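Local coordinates for retinol dehydratase (Spodoptera frugiperda, PDB 1X8K), which converts retinol to anhydroretinol, probably by way of a sulfated intermediate, and belongs to the sulfotransferase family, at residues L200-N205 with I303-E308. The protein carries 2 engineered substitutions. Numbering follows the deposited sequence.
Sequences LLYLLN and ILADGE. With ANR (anhydroretinol), chain E.
Ala305 sets its CB over one face of the Tyr202 ring, 4.0 Å from the ring centroid, in a CH-pi contact, while Ile303 O lies at the ring's edge, near its plane, 3.8 Å from Tyr202 CE1. A methyl is short enough to let the loop backbone come close, and Tyr202 OH reaches Ala305 CA. Cutting Tyr202 back to an alanine would probably strip Ala305 CB of its aromatic cover and open a gap beside Leu124 and Pro125, which also touch this side chain. Tyr202, with positive phi, is the C-prime residue of the Schellman motif that ends helix 187-201. Within this last turn, Leu200 O accepts a hydrogen bond from Ala305 N at 2.9 Å, in its carbonyl plane, tying the helix end to the loop after helix 297-301. With CG anti to its N (chi1 -178°), Leu200 has CD1 turned by chi2 (50°) to 3.6 Å from Glu308 CB and 3.8 Å from Leu304 CD1. Glu308 suits this border: its methylenes pack on Leu200, and OE2 hydrogen-bonds His196 ND1. Leu201 and Leu304 run side by side, CD2 to CD2 at 3.9 Å; branched and apolar, Leu201 also turns CD1 to anhydroretinol, 3.7 Å from C11 of its polyene.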
ATOM      1  N   LEU A 200     -14.301  12.892  -8.025  1.00 14.16           N
ATOM      2  CA  LEU A 200     -15.561  13.617  -7.975  1.00 13.92           C
ATOM      3  C   LEU A 200     -16.339  13.382  -6.700  1.00 14.36           C
ATOM      4  O   LEU A 200     -16.724  14.338  -6.020  1.00 14.81           O
ATOM      5  CB  LEU A 200     -16.422  13.226  -9.172  1.00 13.23           C
ATOM      6  CG  LEU A 200     -17.782  13.883  -9.380  1.00 12.58           C
ATOM      7  CD1 LEU A 200     -17.742  15.390  -9.314  1.00 11.23           C
ATOM      8  CD2 LEU A 200     -18.299  13.468 -10.720  1.00 13.41           C
ATOM      9  N   LEU A 201     -16.577  12.111  -6.395  1.00 14.69           N
ATOM     10  CA  LEU A 201     -17.423  11.714  -5.270  1.00 14.88           C
ATOM     11  C   LEU A 201     -16.635  11.562  -3.954  1.00 14.88           C
ATOM     12  O   LEU A 201     -17.212  11.349  -2.897  1.00 15.36           O
ATOM     13  CB  LEU A 201     -18.190  10.426  -5.616  1.00 14.60           C
ATOM     14  CG  LEU A 201     -19.047  10.472  -6.892  1.00 15.39           C
ATOM     15  CD1 LEU A 201     -19.344   9.100  -7.472  1.00 13.43           C
ATOM     16  CD2 LEU A 201     -20.352  11.252  -6.657  1.00 15.81           C
ATOM     17  N   TYR A 202     -15.318  11.701  -4.030  1.00 14.91           N
ATOM     18  CA  TYR A 202     -14.420  11.544  -2.885  1.00 14.97           C
ATOM     19  C   TYR A 202     -14.229  10.080  -2.522  1.00 15.35           C
ATOM     20  O   TYR A 202     -14.149   9.723  -1.350  1.00 15.65           O
ATOM     21  CB  TYR A 202     -14.913  12.319  -1.670  1.00 14.46           C
ATOM     22  CG  TYR A 202     -14.988  13.818  -1.811  1.00 13.57           C
ATOM     23  CD1 TYR A 202     -16.207  14.449  -2.029  1.00 12.72           C
ATOM     24  CD2 TYR A 202     -13.853  14.612  -1.658  1.00 13.39           C
ATOM     25  CE1 TYR A 202     -16.297  15.832  -2.110  1.00 12.51           C
ATOM     26  CE2 TYR A 202     -13.928  16.000  -1.733  1.00 13.20           C
ATOM     27  CZ  TYR A 202     -15.156  16.606  -1.959  1.00 12.91           C
ATOM     28  OH  TYR A 202     -15.249  17.987  -2.045  1.00 11.71           O
ATOM     29  N   LEU A 203     -14.159   9.235  -3.538  1.00 16.01           N
ATOM     30  CA  LEU A 203     -13.990   7.801  -3.335  1.00 16.48           C
ATOM     31  C   LEU A 203     -12.526   7.450  -3.124  1.00 17.45           C
ATOM     32  O   LEU A 203     -12.213   6.411  -2.528  1.00 18.17           O
ATOM     33  CB  LEU A 203     -14.555   7.014  -4.518  1.00 15.65           C
ATOM     34  CG  LEU A 203     -15.980   7.333  -4.964  1.00 14.39           C
ATOM     35  CD1 LEU A 203     -16.419   6.410  -6.087  1.00 13.01           C
ATOM     36  CD2 LEU A 203     -16.954   7.241  -3.784  1.00 14.77           C
ATOM     37  N   LEU A 204     -11.639   8.322  -3.605  1.00 17.94           N
ATOM     38  CA  LEU A 204     -10.209   8.038  -3.620  1.00 18.57           C
ATOM     39  C   LEU A 204      -9.461   8.901  -2.591  1.00 18.58           C
ATOM     40  O   LEU A 204      -9.829  10.041  -2.358  1.00 18.24           O
ATOM     41  CB  LEU A 204      -9.650   8.183  -5.061  1.00 18.73           C
ATOM     42  CG  LEU A 204      -8.143   7.982  -5.386  1.00 19.63           C
ATOM     43  CD1 LEU A 204      -7.706   6.527  -5.330  1.00 19.20           C
ATOM     44  CD2 LEU A 204      -7.740   8.592  -6.745  1.00 19.45           C
ATOM     45  N   ASN A 205      -8.433   8.333  -1.963  1.00 19.30           N
ATOM     46  CA  ASN A 205      -7.576   9.071  -1.024  1.00 20.19           C
ATOM     47  C   ASN A 205      -6.834  10.181  -1.757  1.00 20.52           C
ATOM     48  O   ASN A 205      -6.107   9.925  -2.728  1.00 20.64           O
ATOM     49  CB  ASN A 205      -6.557   8.143  -0.326  1.00 20.28           C
ATOM     50  CG  ASN A 205      -7.210   6.978   0.437  1.00 20.96           C
ATOM     51  OD1 ASN A 205      -8.441   6.801   0.443  1.00 23.38           O
ATOM     52  ND2 ASN A 205      -6.374   6.167   1.071  1.00 20.74           N
ATOM     53  N   ILE A 303     -21.671  17.561  -2.108  1.00 14.43           N
ATOM     54  CA  ILE A 303     -20.990  16.278  -2.135  1.00 14.35           C
ATOM     55  C   ILE A 303     -20.133  16.018  -3.364  1.00 14.46           C
ATOM     56  O   ILE A 303     -19.696  14.888  -3.592  1.00 14.48           O
ATOM     57  CB  ILE A 303     -21.977  15.110  -1.910  1.00 14.32           C
ATOM     58  CG1 ILE A 303     -23.021  15.049  -3.020  1.00 14.43           C
ATOM     59  CG2 ILE A 303     -22.599  15.196  -0.535  1.00 14.51           C
ATOM     60  CD1 ILE A 303     -23.595  13.665  -3.199  1.00 15.41           C
ATOM     61  N   LEU A 304     -19.871  17.056  -4.143  1.00 14.73           N
ATOM     62  CA  LEU A 304     -19.018  16.904  -5.317  1.00 14.95           C
ATOM     63  C   LEU A 304     -17.765  17.739  -5.147  1.00 14.99           C
ATOM     64  O   LEU A 304     -17.840  18.874  -4.653  1.00 15.42           O
ATOM     65  CB  LEU A 304     -19.762  17.344  -6.575  1.00 15.17           C
ATOM     66  CG  LEU A 304     -20.986  16.562  -7.078  1.00 15.72           C
ATOM     67  CD1 LEU A 304     -21.180  16.854  -8.549  1.00 16.26           C
ATOM     68  CD2 LEU A 304     -20.918  15.063  -6.834  1.00 13.92           C
ATOM     69  N   ALA A 305     -16.617  17.193  -5.546  1.00 14.81           N
ATOM     70  CA  ALA A 305     -15.348  17.903  -5.357  1.00 14.81           C
ATOM     71  C   ALA A 305     -15.148  19.028  -6.376  1.00 15.20           C
ATOM     72  O   ALA A 305     -15.564  18.900  -7.541  1.00 14.92           O
ATOM     73  CB  ALA A 305     -14.194  16.938  -5.398  1.00 14.33           C
ATOM     74  N   ASP A 306     -14.539  20.131  -5.921  1.00 15.74           N
ATOM     75  CA  ASP A 306     -14.028  21.183  -6.808  1.00 16.36           C
ATOM     76  C   ASP A 306     -13.117  20.554  -7.880  1.00 16.45           C
ATOM     77  O   ASP A 306     -12.383  19.610  -7.601  1.00 16.19           O
ATOM     78  CB  ASP A 306     -13.149  22.195  -6.040  1.00 16.92           C
ATOM     79  CG  ASP A 306     -13.827  22.836  -4.836  1.00 18.12           C
ATOM     80  OD1 ASP A 306     -15.077  22.923  -4.773  1.00 21.08           O
ATOM     81  OD2 ASP A 306     -13.148  23.325  -3.907  1.00 18.40           O
ATOM     82  N   GLY A 307     -13.119  21.101  -9.088  1.00 16.70           N
ATOM     83  CA  GLY A 307     -12.301  20.542 -10.150  1.00 17.02           C
ATOM     84  C   GLY A 307     -13.111  19.566 -10.988  1.00 17.35           C
ATOM     85  O   GLY A 307     -13.310  19.774 -12.192  1.00 17.98           O
ATOM     86  N   GLU A 308     -13.624  18.524 -10.340  1.00 16.86           N
ATOM     87  CA  GLU A 308     -14.309  17.442 -11.029  1.00 16.39           C
ATOM     88  C   GLU A 308     -15.732  17.777 -11.498  1.00 16.38           C
ATOM     89  O   GLU A 308     -16.354  18.708 -10.996  1.00 16.57           O
ATOM     90  CB  GLU A 308     -14.295  16.204 -10.154  1.00 16.22           C
ATOM     91  CG  GLU A 308     -12.904  15.756  -9.768  1.00 16.46           C
ATOM     92  CD  GLU A 308     -12.109  15.195 -10.934  1.00 17.70           C
ATOM     93  OE1 GLU A 308     -12.629  15.169 -12.078  1.00 18.10           O
ATOM     94  OE2 GLU A 308     -10.951  14.777 -10.700  1.00 17.85           O
TER
HETATM   95  C15 ANR E1102     -22.049   6.108 -12.898  1.00 55.03           C
HETATM   96  C14 ANR E1102     -21.843   6.747 -11.704  1.00 57.09           C
HETATM   97  C13 ANR E1102     -22.620   7.601 -10.912  1.00 57.86           C
HETATM   98  C20 ANR E1102     -23.854   8.390 -11.450  1.00 57.73           C
HETATM   99  C12 ANR E1102     -22.268   7.743  -9.574  1.00 59.00           C
HETATM  100  C11 ANR E1102     -22.840   8.489  -8.548  1.00 60.13           C
HETATM  101  C10 ANR E1102     -23.314   7.916  -7.394  1.00 59.86           C
HETATM  102  C9  ANR E1102     -23.923   8.350  -6.236  1.00 59.13           C
HETATM  103  C19 ANR E1102     -25.467   8.570  -6.161  1.00 58.34           C
HETATM  104  C8  ANR E1102     -23.105   8.560  -5.143  1.00 57.73           C
HETATM  105  C7  ANR E1102     -23.460   8.943  -3.884  1.00 56.55           C
HETATM  106  C6  ANR E1102     -22.992   9.087  -2.557  1.00 55.56           C
HETATM  107  C1  ANR E1102     -21.481   8.858  -1.920  1.00 55.07           C
HETATM  108  C17 ANR E1102     -20.432   9.844  -2.529  1.00 55.75           C
HETATM  109  C18 ANR E1102     -20.998   7.396  -1.902  1.00 55.42           C
HETATM  110  C2  ANR E1102     -21.243   9.117  -0.393  1.00 53.87           C
HETATM  111  C3  ANR E1102     -22.447   9.586   0.433  1.00 55.40           C
HETATM  112  C4  ANR E1102     -23.746   9.731  -0.370  1.00 55.18           C
HETATM  113  C5  ANR E1102     -23.995   9.511  -1.693  1.00 55.20           C
HETATM  114  C16 ANR E1102     -25.488   9.805  -2.037  1.00 54.71           C